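Local coordinates for protein glycosyl transferase family 8 (Streptococcus pneumoniae, PDB 5GVV) that transfers galactose from UDP-galactose to the terminal glucose of already glycosylated serine-rich repeat protein PsrP, as a manganese-dependent enzyme of glycosyltransferase family 8, at residues A[49-52]-A[53-56]. Sequence-based numbering, arbitrary orientation.
Sequences SQIR and IYLQ
Ile53 lies one turn on from Ser49: its N makes a weak hydrogen bond to Ser49 O, and its CG1 packs against that same carbonyl oxygen at 3.4 Å. Tyr54 repeats the step with a weak backbone bond to Gln50 O, an oxygen that also lies 3.7 Å above the Tyr54 ring, over its centre, but here the side chains do more. The Gln50 chain leaves the backbone with CG anti to N (chi1 -175°) and then bends at chi2, which brings its amide to the CE1/CZ border of the phenol. NE2 of Gln50 lies 3.4 Å from CE1 of Tyr54, with amide and ring planes 29° apart, while Gln50 CG approaches Tyr54 OH at 3.6 Å. CD1 of Ile51 meets the ring obliquely, 3.7 Å from Tyr54 CE2. Leu252 of the second subunit packs on both Gln50 and Tyr54, so this pair also belongs to the dimer contact.

At Leu55 the backbone bonding tightens, N to Ile51 O at 3.0 Å, and its CD2 rests on CG2 of Ile51. These two face inward, touching helix 17-30. Gln56 N bonds equally closely to Arg52 O, and the two side chains run alongside each other, Gln56 NE2 3.5 Å from Arg52 CG. Their polar ends bond elsewhere: Arg52 NE to Leu62 O, Gln56 NE2 to Asp61 OD1 and Gln56 OE1 to Lys272 N. These successive i to i+4 bonds make up two turns of helix 45-57, the crossover helix joining parallel strands 34-40 and 61-66 in a beta-alpha-beta unit of the Rossmann-like GT-A fold.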
ATOM      1  N   SER A  49       6.913  11.632   7.498  1.00 11.93           N
ATOM      2  CA  SER A  49       7.875  11.716   8.599  1.00 11.55           C
ATOM      3  C   SER A  49       8.943  10.622   8.558  1.00 14.21           C
ATOM      4  O   SER A  49      10.138  10.912   8.677  1.00 11.52           O
ATOM      5  CB  SER A  49       7.162  11.712   9.952  1.00 16.10           C
ATOM      6  OG  SER A  49       6.424  12.906  10.126  1.00 20.19           O
ATOM      7  N   GLN A  50       8.517   9.374   8.379  1.00 13.42           N
ATOM      8  CA  GLN A  50       9.450   8.250   8.380  1.00 12.74           C
ATOM      9  C   GLN A  50      10.359   8.230   7.156  1.00 13.51           C
ATOM     10  O   GLN A  50      11.576   8.044   7.273  1.00 13.81           O
ATOM     11  CB  GLN A  50       8.692   6.924   8.470  1.00 16.06           C
ATOM     12  CG  GLN A  50       9.618   5.717   8.593  1.00 18.65           C
ATOM     13  CD  GLN A  50      10.438   5.746   9.872  1.00 22.12           C
ATOM     14  OE1 GLN A  50       9.913   5.513  10.957  1.00 24.07           O
ATOM     15  NE2 GLN A  50      11.727   6.044   9.749  1.00 19.53           N
ATOM     16  N   ILE A  51       9.766   8.401   5.978  1.00 10.15           N
ATOM     17  CA  ILE A  51      10.526   8.326   4.741  1.00 13.33           C
ATOM     18  C   ILE A  51      11.507   9.499   4.667  1.00 13.38           C
ATOM     19  O   ILE A  51      12.608   9.365   4.125  1.00 11.81           O
ATOM     20  CB  ILE A  51       9.594   8.324   3.513  1.00 13.10           C
ATOM     21  CG1 ILE A  51       8.570   7.192   3.614  1.00 12.04           C
ATOM     22  CG2 ILE A  51      10.393   8.198   2.222  1.00 14.36           C
ATOM     23  CD1 ILE A  51       9.189   5.821   3.855  1.00 14.91           C
ATOM     24  N   ARG A  52      11.104  10.642   5.224  1.00 11.48           N
ATOM     25  CA  ARG A  52      11.963  11.829   5.241  1.00 12.79           C
ATOM     26  C   ARG A  52      13.259  11.547   5.991  1.00 11.66           C
ATOM     27  O   ARG A  52      14.327  11.981   5.574  1.00 13.08           O
ATOM     28  CB  ARG A  52      11.241  13.025   5.874  1.00 13.36           C
ATOM     29  CG  ARG A  52      12.114  14.267   6.032  1.00 15.19           C
ATOM     30  CD  ARG A  52      11.319  15.452   6.558  1.00 16.00           C
ATOM     31  NE  ARG A  52      10.264  15.835   5.626  1.00 15.00           N
ATOM     32  CZ  ARG A  52       8.967  15.833   5.923  1.00 18.82           C
ATOM     33  NH1 ARG A  52       8.555  15.484   7.138  1.00 17.18           N
ATOM     34  NH2 ARG A  52       8.078  16.190   5.005  1.00 18.03           N
ATOM     35  N   ILE A  53      13.158  10.806   7.091  1.00 11.67           N
ATOM     36  CA  ILE A  53      14.338  10.377   7.839  1.00 14.11           C
ATOM     37  C   ILE A  53      15.273   9.529   6.978  1.00 13.00           C
ATOM     38  O   ILE A  53      16.496   9.697   7.027  1.00 14.89           O
ATOM     39  CB  ILE A  53      13.946   9.569   9.089  1.00 14.75           C
ATOM     40  CG1 ILE A  53      13.213  10.464  10.092  1.00 15.28           C
ATOM     41  CG2 ILE A  53      15.176   8.939   9.737  1.00 17.08           C
ATOM     42  CD1 ILE A  53      12.723   9.736  11.336  1.00 19.12           C
ATOM     43  N   TYR A  54      14.700   8.615   6.198  1.00 12.67           N
ATOM     44  CA  TYR A  54      15.502   7.775   5.309  1.00 12.95           C
ATOM     45  C   TYR A  54      16.278   8.643   4.326  1.00 11.70           C
ATOM     46  O   TYR A  54      17.483   8.456   4.131  1.00 13.28           O
ATOM     47  CB  TYR A  54      14.614   6.803   4.528  1.00 12.91           C
ATOM     48  CG  TYR A  54      13.880   5.801   5.385  1.00 12.32           C
ATOM     49  CD1 TYR A  54      14.337   5.472   6.658  1.00 16.70           C
ATOM     50  CD2 TYR A  54      12.730   5.180   4.920  1.00 13.43           C
ATOM     51  CE1 TYR A  54      13.661   4.552   7.445  1.00 13.78           C
ATOM     52  CE2 TYR A  54      12.043   4.266   5.704  1.00 12.56           C
ATOM     53  CZ  TYR A  54      12.516   3.957   6.961  1.00 15.32           C
ATOM     54  OH  TYR A  54      11.836   3.039   7.740  1.00 17.61           O
ATOM     55  N   LEU A  55      15.576   9.581   3.697  1.00 13.24           N
ATOM     56  CA  LEU A  55      16.183  10.437   2.685  1.00 12.64           C
ATOM     57  C   LEU A  55      17.318  11.265   3.276  1.00 14.86           C
ATOM     58  O   LEU A  55      18.372  11.407   2.657  1.00 13.34           O
ATOM     59  CB  LEU A  55      15.133  11.352   2.048  1.00 13.52           C
ATOM     60  CG  LEU A  55      14.539  10.888   0.718  1.00 14.47           C
ATOM     61  CD1 LEU A  55      15.622  10.799  -0.338  1.00 13.00           C
ATOM     62  CD2 LEU A  55      13.856   9.542   0.877  1.00 14.29           C
ATOM     63  N   GLN A  56      17.103  11.797   4.477  1.00 12.70           N
ATOM     64  CA  GLN A  56      18.120  12.601   5.150  1.00 13.49           C
ATOM     65  C   GLN A  56      19.355  11.781   5.518  1.00 13.50           C
ATOM     66  O   GLN A  56      20.487  12.265   5.423  1.00 13.48           O
ATOM     67  CB  GLN A  56      17.526  13.268   6.397  1.00 15.32           C
ATOM     68  CG  GLN A  56      16.444  14.306   6.076  1.00 16.20           C
ATOM     69  CD  GLN A  56      15.819  14.903   7.314  1.00 18.84           C
ATOM     70  OE1 GLN A  56      16.036  14.420   8.425  1.00 20.98           O
ATOM     71  NE2 GLN A  56      15.034  15.958   7.133  1.00 17.29           N
TER